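Local structure of putative oxidoreductase (Salmonella enterica subsp. enterica serovar Typhimurium, 3NX4) at residues A[29-43]-A[63-77]. The protein probably reduces acryloyl-CoA with NADPH, as a medium-chain dehydrogenase/reductase family enzyme that binds NADP between a GroES-like and a Rossmann-type domain. Sequence-based numbering, arbitrary orientation.
With NAP (NADP nicotinamide-adenine-dinucleotide phosphate), chain C.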
ATOM      1  N   ASP A  29     -36.566  -6.258  -2.276  1.00 44.56           N
ATOM      2  CA  ASP A  29     -37.519  -5.186  -2.022  1.00 41.71           C
ATOM      3  C   ASP A  29     -37.793  -4.279  -3.211  1.00 41.66           C
ATOM      4  O   ASP A  29     -38.857  -3.675  -3.292  1.00 42.21           O
ATOM      5  CB  ASP A  29     -37.056  -4.337  -0.842  1.00 46.52           C
ATOM      6  CG  ASP A  29     -37.099  -5.094   0.461  1.00 55.75           C
ATOM      7  OD1 ASP A  29     -37.923  -6.032   0.579  1.00 56.21           O
ATOM      8  OD2 ASP A  29     -36.311  -4.751   1.365  1.00 55.34           O
ATOM      9  N   VAL A  30     -36.833  -4.163  -4.126  1.00 38.73           N
ATOM     10  CA  VAL A  30     -36.980  -3.206  -5.211  1.00 35.81           C
ATOM     11  C   VAL A  30     -36.901  -3.878  -6.570  1.00 43.50           C
ATOM     12  O   VAL A  30     -35.920  -4.558  -6.873  1.00 35.78           O
ATOM     13  CB  VAL A  30     -35.922  -2.086  -5.128  1.00 37.05           C
ATOM     14  CG1 VAL A  30     -36.294  -0.964  -6.064  1.00 37.45           C
ATOM     15  CG2 VAL A  30     -35.815  -1.576  -3.690  1.00 35.41           C
ATOM     16  N   THR A  31     -37.950  -3.688  -7.371  1.00 37.85           N
ATOM     17  CA  THR A  31     -37.993  -4.192  -8.737  1.00 36.76           C
ATOM     18  C   THR A  31     -37.694  -3.084  -9.730  1.00 39.58           C
ATOM     19  O   THR A  31     -38.345  -2.037  -9.730  1.00 42.86           O
ATOM     20  CB  THR A  31     -39.363  -4.800  -9.074  1.00 43.07           C
ATOM     21  OG1 THR A  31     -39.568  -5.963  -8.269  1.00 46.32           O
ATOM     22  CG2 THR A  31     -39.423  -5.183 -10.547  1.00 44.73           C
ATOM     23  N   VAL A  32     -36.702  -3.323 -10.578  1.00 36.79           N
ATOM     24  CA  VAL A  32     -36.234  -2.310 -11.508  1.00 35.65           C
ATOM     25  C   VAL A  32     -36.424  -2.759 -12.945  1.00 40.74           C
ATOM     26  O   VAL A  32     -36.068  -3.881 -13.307  1.00 42.43           O
ATOM     27  CB  VAL A  32     -34.740  -2.010 -11.271  1.00 36.47           C
ATOM     28  CG1 VAL A  32     -34.254  -0.938 -12.217  1.00 34.95           C
ATOM     29  CG2 VAL A  32     -34.509  -1.604  -9.806  1.00 37.77           C
ATOM     30  N   ASP A  33     -37.006  -1.883 -13.757  1.00 41.04           N
ATOM     31  CA  ASP A  33     -37.058  -2.097 -15.193  1.00 44.03           C
ATOM     32  C   ASP A  33     -35.766  -1.536 -15.767  1.00 42.34           C
ATOM     33  O   ASP A  33     -35.553  -0.324 -15.756  1.00 38.92           O
ATOM     34  CB  ASP A  33     -38.271  -1.394 -15.797  1.00 44.06           C
ATOM     35  CG  ASP A  33     -39.586  -1.949 -15.271  1.00 54.27           C
ATOM     36  OD1 ASP A  33     -39.602  -3.100 -14.782  1.00 52.75           O
ATOM     37  OD2 ASP A  33     -40.604  -1.232 -15.355  1.00 56.05           O
ATOM     38  N   VAL A  34     -34.906  -2.431 -16.241  1.00 40.79           N
ATOM     39  CA  VAL A  34     -33.558  -2.080 -16.674  1.00 42.24           C
ATOM     40  C   VAL A  34     -33.548  -1.483 -18.069  1.00 46.27           C
ATOM     41  O   VAL A  34     -34.160  -2.024 -18.989  1.00 42.49           O
ATOM     42  CB  VAL A  34     -32.634  -3.311 -16.639  1.00 41.06           C
ATOM     43  CG1 VAL A  34     -31.259  -2.971 -17.204  1.00 33.56           C
ATOM     44  CG2 VAL A  34     -32.527  -3.846 -15.198  1.00 41.06           C
ATOM     45  N   HIS A  35     -32.848  -0.365 -18.231  1.00 41.04           N
ATOM     46  CA  HIS A  35     -32.774   0.283 -19.536  1.00 42.71           C
ATOM     47  C   HIS A  35     -31.381   0.201 -20.133  1.00 40.66           C
ATOM     48  O   HIS A  35     -31.227   0.189 -21.351  1.00 42.73           O
ATOM     49  CB  HIS A  35     -33.246   1.732 -19.440  1.00 45.05           C
ATOM     50  CG  HIS A  35     -34.679   1.859 -19.027  1.00 52.17           C
ATOM     51  ND1 HIS A  35     -35.119   2.822 -18.146  1.00 53.15           N
ATOM     52  CD2 HIS A  35     -35.768   1.127 -19.359  1.00 60.47           C
ATOM     53  CE1 HIS A  35     -36.420   2.684 -17.958  1.00 50.19           C
ATOM     54  NE2 HIS A  35     -36.838   1.661 -18.682  1.00 59.21           N
ATOM     55  N   TRP A  36     -30.373   0.133 -19.265  1.00 34.83           N
ATOM     56  CA  TRP A  36     -28.985   0.027 -19.697  1.00 35.32           C
ATOM     57  C   TRP A  36     -28.208  -0.899 -18.779  1.00 39.69           C
ATOM     58  O   TRP A  36     -28.492  -0.987 -17.582  1.00 35.34           O
ATOM     59  CB  TRP A  36     -28.315   1.401 -19.683  1.00 38.13           C
ATOM     60  CG  TRP A  36     -29.002   2.395 -20.549  1.00 41.23           C
ATOM     61  CD1 TRP A  36     -29.943   3.313 -20.163  1.00 39.73           C
ATOM     62  CD2 TRP A  36     -28.819   2.574 -21.953  1.00 39.76           C
ATOM     63  NE1 TRP A  36     -30.349   4.054 -21.245  1.00 42.98           N
ATOM     64  CE2 TRP A  36     -29.678   3.615 -22.357  1.00 45.89           C
ATOM     65  CE3 TRP A  36     -28.006   1.954 -22.914  1.00 37.44           C
ATOM     66  CZ2 TRP A  36     -29.750   4.051 -23.681  1.00 43.88           C
ATOM     67  CZ3 TRP A  36     -28.084   2.386 -24.224  1.00 40.84           C
ATOM     68  CH2 TRP A  36     -28.945   3.427 -24.594  1.00 39.31           C
ATOM     69  N   SER A  37     -27.236  -1.597 -19.349  1.00 36.90           N
ATOM     70  CA  SER A  37     -26.237  -2.306 -18.562  1.00 34.13           C
ATOM     71  C   SER A  37     -24.876  -2.076 -19.227  1.00 36.81           C
ATOM     72  O   SER A  37     -24.747  -1.207 -20.090  1.00 37.31           O
ATOM     73  CB  SER A  37     -26.564  -3.799 -18.453  1.00 35.76           C
ATOM     74  OG  SER A  37     -25.666  -4.457 -17.566  1.00 34.99           O
ATOM     75  N   SER A  38     -23.864  -2.837 -18.823  1.00 31.83           N
ATOM     76  CA  SER A  38     -22.561  -2.748 -19.467  1.00 31.55           C
ATOM     77  C   SER A  38     -21.814  -4.066 -19.350  1.00 34.79           C
ATOM     78  O   SER A  38     -22.265  -4.983 -18.671  1.00 37.17           O
ATOM     79  CB  SER A  38     -21.729  -1.598 -18.874  1.00 35.83           C
ATOM     80  OG  SER A  38     -21.006  -1.995 -17.722  1.00 34.42           O
ATOM     81  N   LEU A  39     -20.691  -4.176 -20.047  1.00 30.61           N
ATOM     82  CA  LEU A  39     -19.836  -5.339 -19.900  1.00 33.27           C
ATOM     83  C   LEU A  39     -18.506  -4.908 -19.314  1.00 37.69           C
ATOM     84  O   LEU A  39     -17.782  -4.118 -19.921  1.00 37.02           O
ATOM     85  CB  LEU A  39     -19.583  -6.012 -21.245  1.00 39.05           C
ATOM     86  CG  LEU A  39     -20.805  -6.601 -21.941  1.00 41.15           C
ATOM     87  CD1 LEU A  39     -20.388  -7.288 -23.253  1.00 41.01           C
ATOM     88  CD2 LEU A  39     -21.513  -7.573 -21.013  1.00 38.62           C
ATOM     89  N   ASN A  40     -18.193  -5.438 -18.136  1.00 31.79           N
ATOM     90  CA  ASN A  40     -16.894  -5.239 -17.513  1.00 33.90           C
ATOM     91  C   ASN A  40     -16.045  -6.482 -17.702  1.00 32.19           C
ATOM     92  O   ASN A  40     -16.542  -7.527 -18.108  1.00 33.41           O
ATOM     93  CB  ASN A  40     -17.065  -4.975 -16.013  1.00 32.99           C
ATOM     94  CG  ASN A  40     -17.858  -3.721 -15.736  1.00 33.90           C
ATOM     95  OD1 ASN A  40     -17.290  -2.629 -15.654  1.00 31.01           O
ATOM     96  ND2 ASN A  40     -19.186  -3.863 -15.593  1.00 30.54           N
ATOM     97  N   TYR A  41     -14.760  -6.368 -17.394  1.00 27.12           N
ATOM     98  CA  TYR A  41     -13.874  -7.519 -17.458  1.00 32.54           C
ATOM     99  C   TYR A  41     -14.465  -8.674 -16.653  1.00 37.66           C
ATOM    100  O   TYR A  41     -14.461  -9.822 -17.099  1.00 33.34           O
ATOM    101  CB  TYR A  41     -12.476  -7.150 -16.940  1.00 37.53           C
ATOM    102  CG  TYR A  41     -11.434  -8.215 -17.185  1.00 37.12           C
ATOM    103  CD1 TYR A  41     -11.046  -9.085 -16.170  1.00 37.11           C
ATOM    104  CD2 TYR A  41     -10.849  -8.365 -18.439  1.00 33.55           C
ATOM    105  CE1 TYR A  41     -10.097 -10.063 -16.393  1.00 41.32           C
ATOM    106  CE2 TYR A  41      -9.896  -9.344 -18.671  1.00 41.65           C
ATOM    107  CZ  TYR A  41      -9.527 -10.192 -17.646  1.00 44.64           C
ATOM    108  OH  TYR A  41      -8.584 -11.168 -17.876  1.00 48.11           O
ATOM    109  N   LYS A  42     -14.989  -8.372 -15.468  1.00 32.86           N
ATOM    110  CA  LYS A  42     -15.544  -9.429 -14.631  1.00 37.64           C
ATOM    111  C   LYS A  42     -16.759 -10.090 -15.295  1.00 36.07           C
ATOM    112  O   LYS A  42     -16.923 -11.305 -15.216  1.00 43.55           O
ATOM    113  CB  LYS A  42     -15.887  -8.918 -13.224  1.00 34.64           C
ATOM    114  CG  LYS A  42     -15.983 -10.047 -12.200  1.00 48.45           C
ATOM    115  CD  LYS A  42     -16.736  -9.651 -10.940  1.00 50.71           C
ATOM    116  CE  LYS A  42     -16.025  -8.566 -10.177  1.00 52.36           C
ATOM    117  NZ  LYS A  42     -16.663  -8.338  -8.844  1.00 46.71           N
ATOM    118  N   ASP A  43     -17.602  -9.290 -15.948  1.00 33.67           N
ATOM    119  CA  ASP A  43     -18.742  -9.827 -16.690  1.00 36.98           C
ATOM    120  C   ASP A  43     -18.258 -10.734 -17.829  1.00 36.07           C
ATOM    121  O   ASP A  43     -18.871 -11.761 -18.118  1.00 40.62           O
ATOM    122  CB  ASP A  43     -19.598  -8.705 -17.291  1.00 31.25           C
ATOM    123  CG  ASP A  43     -20.218  -7.804 -16.251  1.00 42.34           C
ATOM    124  OD1 ASP A  43     -20.807  -8.324 -15.276  1.00 46.49           O
ATOM    125  OD2 ASP A  43     -20.124  -6.565 -16.418  1.00 38.80           O
ATOM    126  N   ILE A  63     -22.880  -7.041 -13.563  1.00 32.19           N
ATOM    127  CA  ILE A  63     -22.654  -6.459 -12.249  1.00 33.88           C
ATOM    128  C   ILE A  63     -23.170  -5.023 -12.174  1.00 33.17           C
ATOM    129  O   ILE A  63     -23.166  -4.413 -11.107  1.00 31.85           O
ATOM    130  CB  ILE A  63     -21.153  -6.516 -11.851  1.00 36.78           C
ATOM    131  CG1 ILE A  63     -20.304  -5.657 -12.793  1.00 34.14           C
ATOM    132  CG2 ILE A  63     -20.655  -7.960 -11.860  1.00 31.08           C
ATOM    133  CD1 ILE A  63     -18.795  -5.768 -12.527  1.00 33.32           C
ATOM    134  N   ASP A  64     -23.611  -4.489 -13.310  1.00 27.40           N
ATOM    135  CA  ASP A  64     -24.131  -3.127 -13.364  1.00 33.84           C
ATOM    136  C   ASP A  64     -25.525  -3.103 -13.980  1.00 37.67           C
ATOM    137  O   ASP A  64     -25.865  -3.958 -14.795  1.00 33.93           O
ATOM    138  CB  ASP A  64     -23.250  -2.238 -14.260  1.00 31.30           C
ATOM    139  CG  ASP A  64     -21.791  -2.249 -13.874  1.00 35.57           C
ATOM    140  OD1 ASP A  64     -21.471  -2.499 -12.693  1.00 34.19           O
ATOM    141  OD2 ASP A  64     -20.957  -1.967 -14.768  1.00 31.86           O
ATOM    142  N   PHE A  65     -26.316  -2.101 -13.616  1.00 31.00           N
ATOM    143  CA  PHE A  65     -27.504  -1.761 -14.393  1.00 34.35           C
ATOM    144  C   PHE A  65     -27.991  -0.362 -14.043  1.00 36.10           C
ATOM    145  O   PHE A  65     -27.641   0.188 -12.999  1.00 31.45           O
ATOM    146  CB  PHE A  65     -28.624  -2.813 -14.259  1.00 29.02           C
ATOM    147  CG  PHE A  65     -29.270  -2.870 -12.881  1.00 29.90           C
ATOM    148  CD1 PHE A  65     -30.073  -1.837 -12.429  1.00 33.76           C
ATOM    149  CD2 PHE A  65     -29.077  -3.970 -12.054  1.00 29.29           C
ATOM    150  CE1 PHE A  65     -30.681  -1.899 -11.162  1.00 32.40           C
ATOM    151  CE2 PHE A  65     -29.678  -4.040 -10.800  1.00 36.61           C
ATOM    152  CZ  PHE A  65     -30.476  -2.999 -10.352  1.00 32.71           C
ATOM    153  N   ALA A  66     -28.774   0.222 -14.941  1.00 29.02           N
ATOM    154  CA  ALA A  66     -29.474   1.462 -14.654  1.00 29.40           C
ATOM    155  C   ALA A  66     -30.890   1.347 -15.209  1.00 32.44           C
ATOM    156  O   ALA A  66     -31.090   0.843 -16.313  1.00 37.11           O
ATOM    157  CB  ALA A  66     -28.757   2.634 -15.276  1.00 29.02           C
ATOM    158  N   GLY A  67     -31.870   1.815 -14.451  1.00 34.27           N
ATOM    159  CA  GLY A  67     -33.242   1.736 -14.911  1.00 36.00           C
ATOM    160  C   GLY A  67     -34.184   2.489 -14.010  1.00 37.19           C
ATOM    161  O   GLY A  67     -33.762   3.324 -13.206  1.00 35.18           O
ATOM    162  N   THR A  68     -35.468   2.176 -14.145  1.00 36.83           N
ATOM    163  CA  THR A  68     -36.516   2.859 -13.413  1.00 34.60           C
ATOM    164  C   THR A  68     -37.208   1.882 -12.479  1.00 37.85           C
ATOM    165  O   THR A  68     -37.548   0.766 -12.875  1.00 37.60           O
ATOM    166  CB  THR A  68     -37.573   3.428 -14.395  1.00 44.07           C
ATOM    167  OG1 THR A  68     -36.921   4.252 -15.366  1.00 51.41           O
ATOM    168  CG2 THR A  68     -38.610   4.255 -13.660  1.00 42.61           C
ATOM    169  N   VAL A  69     -37.432   2.307 -11.242  1.00 38.03           N
ATOM    170  CA  VAL A  69     -38.130   1.481 -10.266  1.00 38.55           C
ATOM    171  C   VAL A  69     -39.564   1.222 -10.724  1.00 43.83           C
ATOM    172  O   VAL A  69     -40.318   2.156 -11.000  1.00 40.04           O
ATOM    173  CB  VAL A  69     -38.130   2.151  -8.878  1.00 37.13           C
ATOM    174  CG1 VAL A  69     -38.999   1.362  -7.886  1.00 35.59           C
ATOM    175  CG2 VAL A  69     -36.691   2.305  -8.365  1.00 35.92           C
ATOM    176  N   HIS A  70     -39.933  -0.049 -10.831  1.00 43.25           N
ATOM    177  CA  HIS A  70     -41.324  -0.400 -11.122  1.00 42.98           C
ATOM    178  C   HIS A  70     -42.123  -0.437  -9.822  1.00 47.69           C
ATOM    179  O   HIS A  70     -43.224   0.106  -9.737  1.00 47.54           O
ATOM    180  CB  HIS A  70     -41.423  -1.762 -11.798  1.00 42.61           C
ATOM    181  CG  HIS A  70     -42.834  -2.244 -11.965  1.00 44.59           C
ATOM    182  ND1 HIS A  70     -43.741  -1.614 -12.789  1.00 46.69           N
ATOM    183  CD2 HIS A  70     -43.494  -3.285 -11.405  1.00 47.07           C
ATOM    184  CE1 HIS A  70     -44.898  -2.251 -12.738  1.00 46.22           C
ATOM    185  NE2 HIS A  70     -44.776  -3.266 -11.901  1.00 49.40           N
ATOM    186  N   ALA A  71     -41.557  -1.091  -8.812  1.00 43.60           N
ATOM    187  CA  ALA A  71     -42.194  -1.186  -7.502  1.00 42.57           C
ATOM    188  C   ALA A  71     -41.140  -1.287  -6.411  1.00 44.57           C
ATOM    189  O   ALA A  71     -40.041  -1.780  -6.649  1.00 48.79           O
ATOM    190  CB  ALA A  71     -43.125  -2.383  -7.449  1.00 48.19           C
ATOM    191  N   SER A  72     -41.484  -0.828  -5.213  1.00 44.60           N
ATOM    192  CA  SER A  72     -40.558  -0.862  -4.090  1.00 40.84           C
ATOM    193  C   SER A  72     -41.261  -1.096  -2.755  1.00 40.94           C
ATOM    194  O   SER A  72     -42.251  -0.442  -2.450  1.00 45.71           O
ATOM    195  CB  SER A  72     -39.784   0.449  -4.000  1.00 42.41           C
ATOM    196  OG  SER A  72     -38.989   0.475  -2.822  1.00 37.74           O
ATOM    197  N   GLU A  73     -40.722  -2.020  -1.969  1.00 38.08           N
ATOM    198  CA  GLU A  73     -41.120  -2.201  -0.572  1.00 42.68           C
ATOM    199  C   GLU A  73     -40.127  -1.511   0.364  1.00 43.77           C
ATOM    200  O   GLU A  73     -40.254  -1.576   1.584  1.00 45.26           O
ATOM    201  CB  GLU A  73     -41.195  -3.684  -0.229  1.00 52.03           C
ATOM    202  CG  GLU A  73     -42.435  -4.382  -0.753  1.00 71.73           C
ATOM    203  CD  GLU A  73     -42.390  -5.880  -0.521  1.00 91.00           C
ATOM    204  OE1 GLU A  73     -41.303  -6.476  -0.689  1.00 96.55           O
ATOM    205  OE2 GLU A  73     -43.439  -6.459  -0.165  1.00 97.58           O
ATOM    206  N   ASP A  74     -39.139  -0.846  -0.218  1.00 44.43           N
ATOM    207  CA  ASP A  74     -38.148  -0.109   0.550  1.00 43.98           C
ATOM    208  C   ASP A  74     -38.581   1.351   0.601  1.00 45.92           C
ATOM    209  O   ASP A  74     -38.817   1.964  -0.441  1.00 47.30           O
ATOM    210  CB  ASP A  74     -36.779  -0.231  -0.130  1.00 39.29           C
ATOM    211  CG  ASP A  74     -35.646   0.267   0.742  1.00 44.06           C
ATOM    212  OD1 ASP A  74     -35.620   1.477   1.050  1.00 46.42           O
ATOM    213  OD2 ASP A  74     -34.777  -0.550   1.107  1.00 48.54           O
ATOM    214  N   PRO A  75     -38.688   1.923   1.810  1.00 45.75           N
ATOM    215  CA  PRO A  75     -39.197   3.297   1.907  1.00 49.59           C
ATOM    216  C   PRO A  75     -38.269   4.347   1.273  1.00 47.81           C
ATOM    217  O   PRO A  75     -38.685   5.492   1.104  1.00 50.74           O
ATOM    218  CB  PRO A  75     -39.337   3.515   3.423  1.00 50.18           C
ATOM    219  CG  PRO A  75     -38.352   2.570   4.027  1.00 51.46           C
ATOM    220  CD  PRO A  75     -38.338   1.364   3.129  1.00 51.15           C
ATOM    221  N   ARG A  76     -37.052   3.962   0.893  1.00 41.69           N
ATOM    222  CA  ARG A  76     -36.122   4.913   0.278  1.00 40.59           C
ATOM    223  C   ARG A  76     -36.293   5.031  -1.241  1.00 42.82           C
ATOM    224  O   ARG A  76     -35.717   5.923  -1.868  1.00 41.96           O
ATOM    225  CB  ARG A  76     -34.673   4.539   0.602  1.00 41.07           C
ATOM    226  CG  ARG A  76     -34.325   4.587   2.078  1.00 42.43           C
ATOM    227  CD  ARG A  76     -32.976   3.927   2.311  1.00 43.90           C
ATOM    228  NE  ARG A  76     -33.044   2.493   2.056  1.00 43.91           N
ATOM    229  CZ  ARG A  76     -32.012   1.663   2.145  1.00 44.65           C
ATOM    230  NH1 ARG A  76     -30.810   2.122   2.474  1.00 43.06           N
ATOM    231  NH2 ARG A  76     -32.181   0.372   1.896  1.00 42.05           N
ATOM    232  N   PHE A  77     -37.074   4.132  -1.831  1.00 41.51           N
ATOM    233  CA  PHE A  77     -37.275   4.133  -3.278  1.00 38.33           C
ATOM    234  C   PHE A  77     -38.748   4.077  -3.642  1.00 47.79           C
ATOM    235  O   PHE A  77     -39.557   3.487  -2.919  1.00 47.22           O
ATOM    236  CB  PHE A  77     -36.495   2.985  -3.926  1.00 42.97           C
ATOM    237  CG  PHE A  77     -35.019   3.060  -3.670  1.00 44.57           C
ATOM    238  CD1 PHE A  77     -34.200   3.794  -4.503  1.00 35.76           C
ATOM    239  CD2 PHE A  77     -34.461   2.436  -2.561  1.00 44.82           C
ATOM    240  CE1 PHE A  77     -32.840   3.891  -4.250  1.00 39.89           C
ATOM    241  CE2 PHE A  77     -33.102   2.523  -2.305  1.00 43.66           C
ATOM    242  CZ  PHE A  77     -32.289   3.253  -3.154  1.00 40.04           C
TER
HETATM  243  PA  NAP C 330     -10.423  -4.156 -19.765  1.00 31.99           P
HETATM  244  O1A NAP C 330     -11.322  -3.174 -20.393  1.00 26.49           O
HETATM  245  O2A NAP C 330     -10.324  -5.487 -20.385  1.00 27.01           O
HETATM  246  O5B NAP C 330      -8.972  -3.519 -19.561  1.00 29.04           O
HETATM  247  C5B NAP C 330      -7.894  -4.365 -19.271  1.00 27.15           C
HETATM  248  C4B NAP C 330      -6.723  -3.808 -20.066  1.00 28.79           C
HETATM  249  O4B NAP C 330      -5.553  -4.467 -19.664  1.00 28.76           O
HETATM  250  C3B NAP C 330      -6.868  -4.049 -21.570  1.00 34.01           C
HETATM  251  O3B NAP C 330      -7.486  -2.942 -22.198  1.00 30.15           O
HETATM  252  C2B NAP C 330      -5.429  -4.191 -22.029  1.00 29.24           C
HETATM  253  O2B NAP C 330      -4.952  -2.896 -22.304  1.00 29.76           O
HETATM  254  C1B NAP C 330      -4.710  -4.689 -20.787  1.00 33.31           C
HETATM  255  N9A NAP C 330      -4.438  -6.132 -20.850  1.00 30.79           N
HETATM  256  C8A NAP C 330      -5.305  -7.131 -21.219  1.00 39.82           C
HETATM  257  N7A NAP C 330      -4.652  -8.314 -21.106  1.00 40.75           N
HETATM  258  C5A NAP C 330      -3.400  -8.082 -20.661  1.00 37.44           C
HETATM  259  C6A NAP C 330      -2.328  -8.919 -20.380  1.00 42.47           C
HETATM  260  N6A NAP C 330      -2.424 -10.233 -20.537  1.00 52.13           N
HETATM  261  N1A NAP C 330      -1.152  -8.372 -19.929  1.00 41.38           N
HETATM  262  C2A NAP C 330      -1.035  -7.008 -19.764  1.00 40.75           C
HETATM  263  N3A NAP C 330      -2.099  -6.178 -20.051  1.00 36.41           N
HETATM  264  C4A NAP C 330      -3.257  -6.711 -20.494  1.00 32.99           C
HETATM  265  O3  NAP C 330     -10.888  -4.401 -18.235  1.00 29.03           O
HETATM  266  PN  NAP C 330     -11.573  -3.387 -17.201  1.00 30.80           P
HETATM  267  O1N NAP C 330     -13.037  -3.606 -17.158  1.00 30.99           O
HETATM  268  O2N NAP C 330     -11.049  -2.038 -17.517  1.00 25.55           O
HETATM  269  O5D NAP C 330     -10.903  -3.943 -15.846  1.00 33.41           O
HETATM  270  C5D NAP C 330      -9.506  -3.855 -15.699  1.00 38.30           C
HETATM  271  C4D NAP C 330      -9.055  -4.751 -14.557  1.00 37.89           C
HETATM  272  O4D NAP C 330      -9.590  -4.239 -13.360  1.00 37.65           O
HETATM  273  C3D NAP C 330      -9.597  -6.163 -14.700  1.00 41.24           C
HETATM  274  O3D NAP C 330      -8.631  -7.075 -14.223  1.00 37.40           O
HETATM  275  C2D NAP C 330     -10.807  -6.187 -13.795  1.00 47.46           C
HETATM  276  O2D NAP C 330     -11.034  -7.472 -13.269  1.00 48.88           O
HETATM  277  C1D NAP C 330     -10.358  -5.229 -12.710  1.00 42.09           C
HETATM  278  N1N NAP C 330     -11.458  -4.581 -11.985  1.00 43.08           N
HETATM  279  C2N NAP C 330     -11.555  -4.804 -10.641  1.00 45.31           C
HETATM  280  C3N NAP C 330     -12.556  -4.206  -9.882  1.00 45.23           C
HETATM  281  C7N NAP C 330     -12.301  -4.064  -8.407  1.00 43.84           C
HETATM  282  O7N NAP C 330     -13.371  -4.116  -7.499  1.00 45.43           O
HETATM  283  N7N NAP C 330     -11.049  -3.893  -7.997  1.00 30.44           N
HETATM  284  C4N NAP C 330     -13.470  -3.364 -10.516  1.00 43.24           C
HETATM  285  C5N NAP C 330     -13.358  -3.138 -11.895  1.00 42.25           C
HETATM  286  C6N NAP C 330     -12.335  -3.748 -12.618  1.00 36.80           C
HETATM  287  P2B NAP C 330      -3.887  -2.643 -23.502  1.00 31.82           P
HETATM  288  O1X NAP C 330      -3.861  -1.161 -23.756  1.00 27.70           O
HETATM  289  O2X NAP C 330      -2.519  -3.113 -23.069  1.00 31.54           O
HETATM  290  O3X NAP C 330      -4.361  -3.399 -24.714  1.00 36.30           O
HETATM  291  O   HOH W   1     -34.539  -3.024   0.626  1.00 45.62           O
HETATM  292  O   HOH W   2     -22.696  -5.511 -16.048  1.00 38.62           O
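Thr31 and Asp33 pair with Ala71 and Thr68 along an antiparallel ladder interrupted by two classic beta bulges. At one, His70 and Ala71 both face Thr31: His70 N gives Thr31 O a 2.8 Å bond, while that from Ala71 N is weak. At the other, Ala66 O accepts from two successive amides in its carbonyl plane, His35 N at 2.9 Å and Trp36 N at 3.1 Å. Between them Gly67 lies close to the backbone of strand 30-39, its CA 3.2 Å from Asp33 O in a CA-H...O contact.

Beyond the ladder, side chains take over the polar pairing. Ser37 OG reaches Asp64 O at 2.8 Å from above the carbonyl plane. Asp64 OD2 is gripped twice: Ser38 OG, which is also hydrogen-bonded to Arg318 NH2 on strand 318-322, donates to the anti lone pair of Asp64 OD2, whereas Asn40 ND2, 2.7 Å away, comes from above the carboxylate plane. The same ND2 also donates to Asp43 OD2, which fixes the Asn40 amide between two carboxylates. Asp43 OD1 accepts from Ile63 N on its syn side, and water 2 links Ser38 O, Asp43 OD2 and Asp64 N.

Apolar contacts gather around Phe65. With chi1 at 69°, Phe65 CG sits between the backbone N and the carbonyl carbon; the side chain meets that of Val32 at an oblique angle, CE1 lying 3.8 Å from Val32 CG1, while Val34 crosses it at about a right angle. Farther along the pair, Val30 CG1 meets Val69 CG1 at 4.0 Å.

The pair belongs to the GroES-like domain. Strand 82-86 flanks strand 64-72, strands 101-104 and 318-322 also pair with strand 30-39, and helix 118-140 packs on Trp36 and Ala66, its Thr126 bonding Asp64 OD1. Past Asn40, helix 41-48 begins at the cofactor, where Tyr41 N donates to O1N of NADP.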